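Glycosyl hydrolase (Streptomyces cattleya, PDB 7LR7) probably hydrolyses glycosidic bonds in the breakdown of N-glycans, as a family GH5 subfamily 18 glycosidase that binds N-acetylglucosamine. Local coordinates at residues Ala200-Asp205 with Glu251-Trp256; Ser225-Gly230 with Thr240-His245. All blocks are in the same frame, centred on the assembly; numbering follows the deposited sequence.

In the fold
Both contacts sit on the flank of the parallel eight-stranded barrel where strands 194-196 and 221-225 stand, and both use helix 240-254: contact 2 its first turns, contact 1 its C-terminal part. Along the chain, contact 2 (225-230 with 240-245) is nested inside the loop closed by contact 1 (200-205 with 251-256). Their centres lie about 14 Å apart, yet they touch, since Tyr203 OH comes within 3.0 Å of His245 NE2. One helix thus packs against short helix 200-203, which follows strand 194-196, and against the loop after strand 221-225, which carries Trp226 and Phe228 of the N-acetylglucosamine pocket. Contact 1 stands back from the sugar, the Tyr203 side chain about 9 Å from it.

Contact 1 (Ala200-Asp205 with Glu251-Trp256); sequences AAWYLD and ELAKAW
On the outer layer of the (beta/alpha)8 barrel, short helix 200-203 packs against the C-terminal part of helix 240-254 and the residues after it through the indole of Trp202, which meets Leu252, Ala253 and Trp256. On the 200-205 side the indole of Trp202 does most of the touching. Its CD1 lies 4.0 Å from Leu252 CD2, and the same carbon comes within 4.1 Å of Trp256 CZ3. The two indoles form an offset edge-to-face pair, the edge of Trp202 turned to the face of Trp256 with the planes at 72°. With CG anti to its carbonyl carbon (chi1 -70°), Trp202 reaches across to Ala253, whose CB sits 4.1 Å from Trp202 CZ2. Leu252 in turn holds its CG anti to the backbone N (chi1 179°), which sends CD2 between Trp202 and the edge of the Tyr203 ring, 4.3 Å from Tyr203 CE1.

The polar link is a water: Trp202 NE1 donates to it over 2.8 Å, and the water donates to Ala253 O at 3.0 Å, so the buried indole N-H is satisfied. A leucine in place of Trp202 would probably leave that water without its indole donor and open a gap beside Ala253 and the face of Trp256.

Trp256 NE1 hydrogen-bonds Gly367 O, and its ring also rests on Leu400 of strand 397-400. Helix 211-216 covers both indoles, with Pro211 touching each, while Tyr203 leans on Tyr248 and Leu249 farther back along helix 240-254.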
loop_
_atom_site.group_PDB
_atom_site.type_symbol
_atom_site.label_atom_id
_atom_site.label_comp_id
_atom_site.label_asym_id
_atom_site.label_seq_id
_atom_site.Cartn_x
_atom_site.Cartn_y
_atom_site.Cartn_z
ATOM N N ALA A 200 -5.683 -6.519 -22.947
ATOM C CA ALA A 200 -6.785 -5.589 -23.173
ATOM C C ALA A 200 -6.407 -4.512 -24.181
ATOM O O ALA A 200 -7.280 -3.953 -24.853
ATOM C CB ALA A 200 -7.215 -4.934 -21.870
ATOM N N ALA A 201 -5.114 -4.210 -24.306
ATOM C CA ALA A 201 -4.710 -3.183 -25.253
ATOM C C ALA A 201 -5.060 -3.577 -26.687
ATOM O O ALA A 201 -5.288 -2.703 -27.531
ATOM C CB ALA A 201 -3.215 -2.897 -25.098
ATOM N N TRP A 202 -5.136 -4.879 -26.976
ATOM C CA TRP A 202 -5.481 -5.373 -28.304
ATOM C C TRP A 202 -6.896 -5.928 -28.408
ATOM O O TRP A 202 -7.410 -6.061 -29.525
ATOM C CB TRP A 202 -4.497 -6.478 -28.733
ATOM C CG TRP A 202 -3.089 -5.982 -29.024
ATOM C CD1 TRP A 202 -2.597 -5.566 -30.233
ATOM C CD2 TRP A 202 -2.012 -5.854 -28.088
ATOM N NE1 TRP A 202 -1.281 -5.176 -30.099
ATOM C CE2 TRP A 202 -0.900 -5.349 -28.792
ATOM C CE3 TRP A 202 -1.885 -6.100 -26.715
ATOM C CZ2 TRP A 202 0.328 -5.103 -28.173
ATOM C CZ3 TRP A 202 -0.664 -5.847 -26.099
ATOM C CH2 TRP A 202 0.424 -5.349 -26.829
ATOM N N TYR A 203 -7.538 -6.237 -27.279
ATOM C CA TYR A 203 -8.744 -7.048 -27.254
ATOM C C TYR A 203 -9.993 -6.335 -26.759
ATOM O O TYR A 203 -11.100 -6.792 -27.066
ATOM C CB TYR A 203 -8.533 -8.278 -26.354
ATOM C CG TYR A 203 -7.621 -9.341 -26.915
ATOM C CD1 TYR A 203 -7.062 -9.224 -28.187
ATOM C CD2 TYR A 203 -7.315 -10.475 -26.161
ATOM C CE1 TYR A 203 -6.226 -10.222 -28.696
ATOM C CE2 TYR A 203 -6.476 -11.454 -26.648
ATOM C CZ TYR A 203 -5.939 -11.334 -27.915
ATOM O OH TYR A 203 -5.122 -12.340 -28.406
ATOM N N LEU A 204 -9.862 -5.259 -25.989
ATOM C CA LEU A 204 -10.985 -4.646 -25.289
ATOM C C LEU A 204 -11.339 -3.326 -25.966
ATOM O O LEU A 204 -10.499 -2.426 -26.043
ATOM C CB LEU A 204 -10.631 -4.401 -23.822
ATOM C CG LEU A 204 -11.418 -5.062 -22.693
ATOM C CD1 LEU A 204 -10.929 -4.511 -21.348
ATOM C CD2 LEU A 204 -12.898 -4.836 -22.861
ATOM N N ASP A 205 -12.579 -3.213 -26.440
ATOM C CA ASP A 205 -13.013 -1.997 -27.112
ATOM C C ASP A 205 -12.967 -0.825 -26.139
ATOM O O ASP A 205 -13.396 -0.941 -24.987
ATOM C CB ASP A 205 -14.422 -2.175 -27.677
ATOM C CG ASP A 205 -14.502 -3.290 -28.709
ATOM O OD1 ASP A 205 -13.494 -3.543 -29.405
ATOM O OD2 ASP A 205 -15.576 -3.916 -28.826
ATOM N N GLU A 251 2.203 -11.463 -34.345
ATOM C CA GLU A 251 1.889 -10.999 -35.697
ATOM C C GLU A 251 0.824 -9.917 -35.699
ATOM O O GLU A 251 0.870 -9.017 -36.550
ATOM C CB GLU A 251 1.438 -12.168 -36.569
ATOM C CG GLU A 251 2.546 -13.185 -36.806
ATOM C CD GLU A 251 3.777 -12.548 -37.414
ATOM O OE1 GLU A 251 3.649 -11.927 -38.484
ATOM O OE2 GLU A 251 4.875 -12.665 -36.828
ATOM N N LEU A 252 -0.155 -10.005 -34.785
ATOM C CA LEU A 252 -1.146 -8.942 -34.645
ATOM C C LEU A 252 -0.477 -7.623 -34.301
ATOM O O LEU A 252 -0.757 -6.593 -34.926
ATOM C CB LEU A 252 -2.176 -9.293 -33.571
ATOM C CG LEU A 252 -3.270 -8.248 -33.316
ATOM C CD1 LEU A 252 -4.098 -8.051 -34.572
ATOM C CD2 LEU A 252 -4.168 -8.692 -32.172
ATOM N N ALA A 253 0.420 -7.637 -33.308
ATOM C CA ALA A 253 1.039 -6.398 -32.849
ATOM C C ALA A 253 1.838 -5.708 -33.947
ATOM O O ALA A 253 2.040 -4.488 -33.880
ATOM C CB ALA A 253 1.940 -6.682 -31.651
ATOM N N LYS A 254 2.296 -6.459 -34.952
ATOM C CA LYS A 254 3.058 -5.865 -36.045
ATOM C C LYS A 254 2.214 -4.914 -36.896
ATOM O O LYS A 254 2.754 -3.974 -37.486
ATOM C CB LYS A 254 3.649 -6.971 -36.921
ATOM C CG LYS A 254 4.656 -7.867 -36.213
ATOM C CD LYS A 254 5.169 -8.948 -37.155
ATOM C CE LYS A 254 6.421 -9.635 -36.610
ATOM N NZ LYS A 254 6.722 -10.834 -37.429
ATOM N N ALA A 255 0.895 -5.126 -36.959
ATOM C CA ALA A 255 0.049 -4.332 -37.850
ATOM C C ALA A 255 0.125 -2.838 -37.546
ATOM O O ALA A 255 0.019 -2.015 -38.466
ATOM C CB ALA A 255 -1.400 -4.808 -37.760
ATOM N N TRP A 256 0.304 -2.460 -36.283
ATOM C CA TRP A 256 0.300 -1.044 -35.946
ATOM C C TRP A 256 1.683 -0.414 -35.996
ATOM O O TRP A 256 1.808 0.787 -35.742
ATOM C CB TRP A 256 -0.310 -0.833 -34.570
ATOM C CG TRP A 256 -1.785 -0.994 -34.556
ATOM C CD1 TRP A 256 -2.721 -0.004 -34.674
ATOM C CD2 TRP A 256 -2.510 -2.222 -34.434
ATOM N NE1 TRP A 256 -3.987 -0.543 -34.622
ATOM C CE2 TRP A 256 -3.885 -1.900 -34.469
ATOM C CE3 TRP A 256 -2.133 -3.563 -34.284
ATOM C CZ2 TRP A 256 -4.882 -2.870 -34.365
ATOM C CZ3 TRP A 256 -3.127 -4.523 -34.174
ATOM C CH2 TRP A 256 -4.482 -4.173 -34.218
HETATM O O HOH W 1 0.469 -3.439 -31.508
#

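Contact 2 (Ser225-Gly230 with Thr240-His245); sequences SWVFNG and TATAQH. With NAG (2-acetamido-2-deoxy-beta-D-glucopyranose), chain B.
Ser225, on the stretch that leads out of barrel strand 221-225, meets His245 of helix 240-254, and the loop that follows runs from this helix to the sugar pocket, at the end of the strands where (beta/alpha)8 glycosidases keep their active sites. Ser225 OG, anti to the backbone N (chi1 -177°), lies at the in-plane edge of the imidazole and hydrogen-bonds ND1 of His245 at 2.9 Å; either may be the donor.

Trp226 turns the other way, from the helix to the N-acetylglucosamine. Its CD1 stands 3.1 Å from the sugar O6, and C6 of the sugar also packs by the pyrrole part of the indole. Glu268 OE1 accepts from NE1, fixing the rotation of the ring, and Trp304 meets it at a steep angle. Glu153, through OE1, and His99, through NE2, hydrogen-bond the sugar.

Val227 points back to the helix, where CG1 lies 3.6 Å from Thr242 O and 3.9 Å from His245 CB, touching two residues about one helical turn apart. Next comes Phe228, whose ring edge takes the sugar ring oxygen in its plane, CE1 being 3.7 Å from O5, while CB of Trp226 lies over one face, toward the rim.

Asn229 closes a turn through its N to Trp226 O, and its amide is fixed from two sides, OD1 by Thr231 OG1 and ND2 by Asp199 OD2. The Asn229 amide and the imidazole stand 65° apart, with Asn229 ND2 3.0 Å from His245 NE2.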
loop_
_atom_site.group_PDB
_atom_site.type_symbol
_atom_site.label_atom_id
_atom_site.label_comp_id
_atom_site.label_asym_id
_atom_site.label_seq_id
_atom_site.Cartn_x
_atom_site.Cartn_y
_atom_site.Cartn_z
ATOM N N SER A 225 1.372 -13.155 -23.310
ATOM C CA SER A 225 0.466 -14.134 -23.904
ATOM C C SER A 225 -0.043 -15.097 -22.835
ATOM O O SER A 225 0.730 -15.904 -22.308
ATOM C CB SER A 225 1.172 -14.903 -25.020
ATOM O OG SER A 225 0.261 -15.784 -25.627
ATOM N N TRP A 226 -1.352 -15.041 -22.552
ATOM C CA TRP A 226 -1.969 -15.804 -21.464
ATOM C C TRP A 226 -3.242 -16.491 -21.944
ATOM O O TRP A 226 -4.276 -15.837 -22.111
ATOM C CB TRP A 226 -2.254 -14.884 -20.274
ATOM C CG TRP A 226 -0.989 -14.546 -19.589
ATOM C CD1 TRP A 226 -0.333 -13.347 -19.608
ATOM C CD2 TRP A 226 -0.173 -15.441 -18.831
ATOM N NE1 TRP A 226 0.819 -13.429 -18.857
ATOM C CE2 TRP A 226 0.945 -14.708 -18.379
ATOM C CE3 TRP A 226 -0.287 -16.790 -18.475
ATOM C CZ2 TRP A 226 1.943 -15.280 -17.596
ATOM C CZ3 TRP A 226 0.710 -17.358 -17.711
ATOM C CH2 TRP A 226 1.810 -16.604 -17.276
ATOM N N VAL A 227 -3.185 -17.816 -22.143
ATOM C CA VAL A 227 -4.310 -18.524 -22.754
ATOM C C VAL A 227 -5.472 -18.715 -21.774
ATOM O O VAL A 227 -6.511 -19.282 -22.142
ATOM C CB VAL A 227 -3.858 -19.872 -23.365
ATOM C CG1 VAL A 227 -2.776 -19.626 -24.420
ATOM C CG2 VAL A 227 -3.362 -20.841 -22.311
ATOM N N PHE A 228 -5.352 -18.206 -20.542
ATOM C CA PHE A 228 -6.554 -18.160 -19.711
ATOM C C PHE A 228 -7.495 -17.021 -20.091
ATOM O O PHE A 228 -8.533 -16.862 -19.446
ATOM C CB PHE A 228 -6.213 -18.084 -18.199
ATOM C CG PHE A 228 -5.351 -16.903 -17.789
ATOM C CD1 PHE A 228 -5.810 -15.605 -17.887
ATOM C CD2 PHE A 228 -4.101 -17.114 -17.241
ATOM C CE1 PHE A 228 -5.021 -14.540 -17.494
ATOM C CE2 PHE A 228 -3.311 -16.056 -16.837
ATOM C CZ PHE A 228 -3.767 -14.764 -16.971
ATOM N N ASN A 229 -7.173 -16.227 -21.112
ATOM C CA ASN A 229 -7.984 -15.056 -21.446
ATOM C C ASN A 229 -9.276 -15.401 -22.183
ATOM O O ASN A 229 -9.913 -14.495 -22.730
ATOM C CB ASN A 229 -7.167 -14.072 -22.291
ATOM C CG ASN A 229 -6.653 -14.696 -23.581
ATOM O OD1 ASN A 229 -6.953 -15.854 -23.882
ATOM N ND2 ASN A 229 -5.882 -13.932 -24.353
ATOM N N GLY A 230 -9.683 -16.669 -22.206
ATOM C CA GLY A 230 -10.796 -17.126 -23.022
ATOM C C GLY A 230 -10.398 -18.090 -24.124
ATOM O O GLY A 230 -11.257 -18.836 -24.626
ATOM N N THR A 240 -5.123 -25.584 -32.043
ATOM C CA THR A 240 -4.358 -24.606 -32.805
ATOM C C THR A 240 -4.328 -23.266 -32.087
ATOM O O THR A 240 -3.254 -22.710 -31.835
ATOM C CB THR A 240 -4.953 -24.452 -34.203
ATOM O OG1 THR A 240 -4.846 -25.694 -34.906
ATOM C CG2 THR A 240 -4.213 -23.376 -34.978
ATOM N N ALA A 241 -5.508 -22.745 -31.727
ATOM C CA ALA A 241 -5.601 -21.414 -31.133
ATOM C C ALA A 241 -4.807 -21.322 -29.841
ATOM O O ALA A 241 -4.080 -20.349 -29.620
ATOM C CB ALA A 241 -7.063 -21.053 -30.878
ATOM N N THR A 242 -4.924 -22.330 -28.973
ATOM C CA THR A 242 -4.183 -22.291 -27.718
ATOM C C THR A 242 -2.679 -22.348 -27.962
ATOM O O THR A 242 -1.918 -21.583 -27.360
ATOM C CB THR A 242 -4.626 -23.437 -26.812
ATOM O OG1 THR A 242 -5.930 -23.148 -26.301
ATOM C CG2 THR A 242 -3.661 -23.612 -25.657
ATOM N N ALA A 243 -2.231 -23.243 -28.843
ATOM C CA ALA A 243 -0.797 -23.364 -29.075
ATOM C C ALA A 243 -0.242 -22.134 -29.774
ATOM O O ALA A 243 0.920 -21.771 -29.558
ATOM C CB ALA A 243 -0.488 -24.616 -29.903
ATOM N N GLN A 244 -1.045 -21.500 -30.624
ATOM C CA GLN A 244 -0.576 -20.417 -31.475
ATOM C C GLN A 244 -0.832 -19.048 -30.884
ATOM O O GLN A 244 -0.574 -18.051 -31.562
ATOM C CB GLN A 244 -1.246 -20.477 -32.854
ATOM C CG GLN A 244 -0.914 -21.711 -33.663
ATOM C CD GLN A 244 0.424 -21.630 -34.369
ATOM O OE1 GLN A 244 0.950 -20.543 -34.644
ATOM N NE2 GLN A 244 0.987 -22.789 -34.664
ATOM N N HIS A 245 -1.350 -18.969 -29.650
ATOM C CA HIS A 245 -1.819 -17.681 -29.160
ATOM C C HIS A 245 -0.682 -16.677 -29.064
ATOM O O HIS A 245 -0.870 -15.492 -29.371
ATOM C CB HIS A 245 -2.510 -17.820 -27.810
ATOM C CG HIS A 245 -3.123 -16.542 -27.334
ATOM N ND1 HIS A 245 -2.381 -15.545 -26.743
ATOM C CD2 HIS A 245 -4.398 -16.086 -27.383
ATOM C CE1 HIS A 245 -3.169 -14.524 -26.453
ATOM N NE2 HIS A 245 -4.400 -14.827 -26.827
HETATM C C1 NAG B . -5.051 -10.300 -16.186
HETATM C C2 NAG B . -4.788 -10.318 -14.673
HETATM C C3 NAG B . -3.345 -9.902 -14.352
HETATM C C4 NAG B . -2.341 -10.624 -15.244
HETATM C C5 NAG B . -2.766 -10.497 -16.698
HETATM C C6 NAG B . -1.870 -11.232 -17.660
HETATM C C7 NAG B . -6.360 -9.759 -12.867
HETATM C C8 NAG B . -7.325 -8.754 -12.352
HETATM N N2 NAG B . -5.736 -9.441 -14.004
HETATM O O1 NAG B . -6.309 -10.838 -16.441
HETATM O O3 NAG B . -3.068 -10.200 -12.985
HETATM O O4 NAG B . -1.039 -10.069 -15.083
HETATM O O5 NAG B . -4.074 -11.057 -16.848
HETATM O O6 NAG B . -2.310 -11.042 -18.998
HETATM O O7 NAG B . -6.160 -10.823 -12.293
#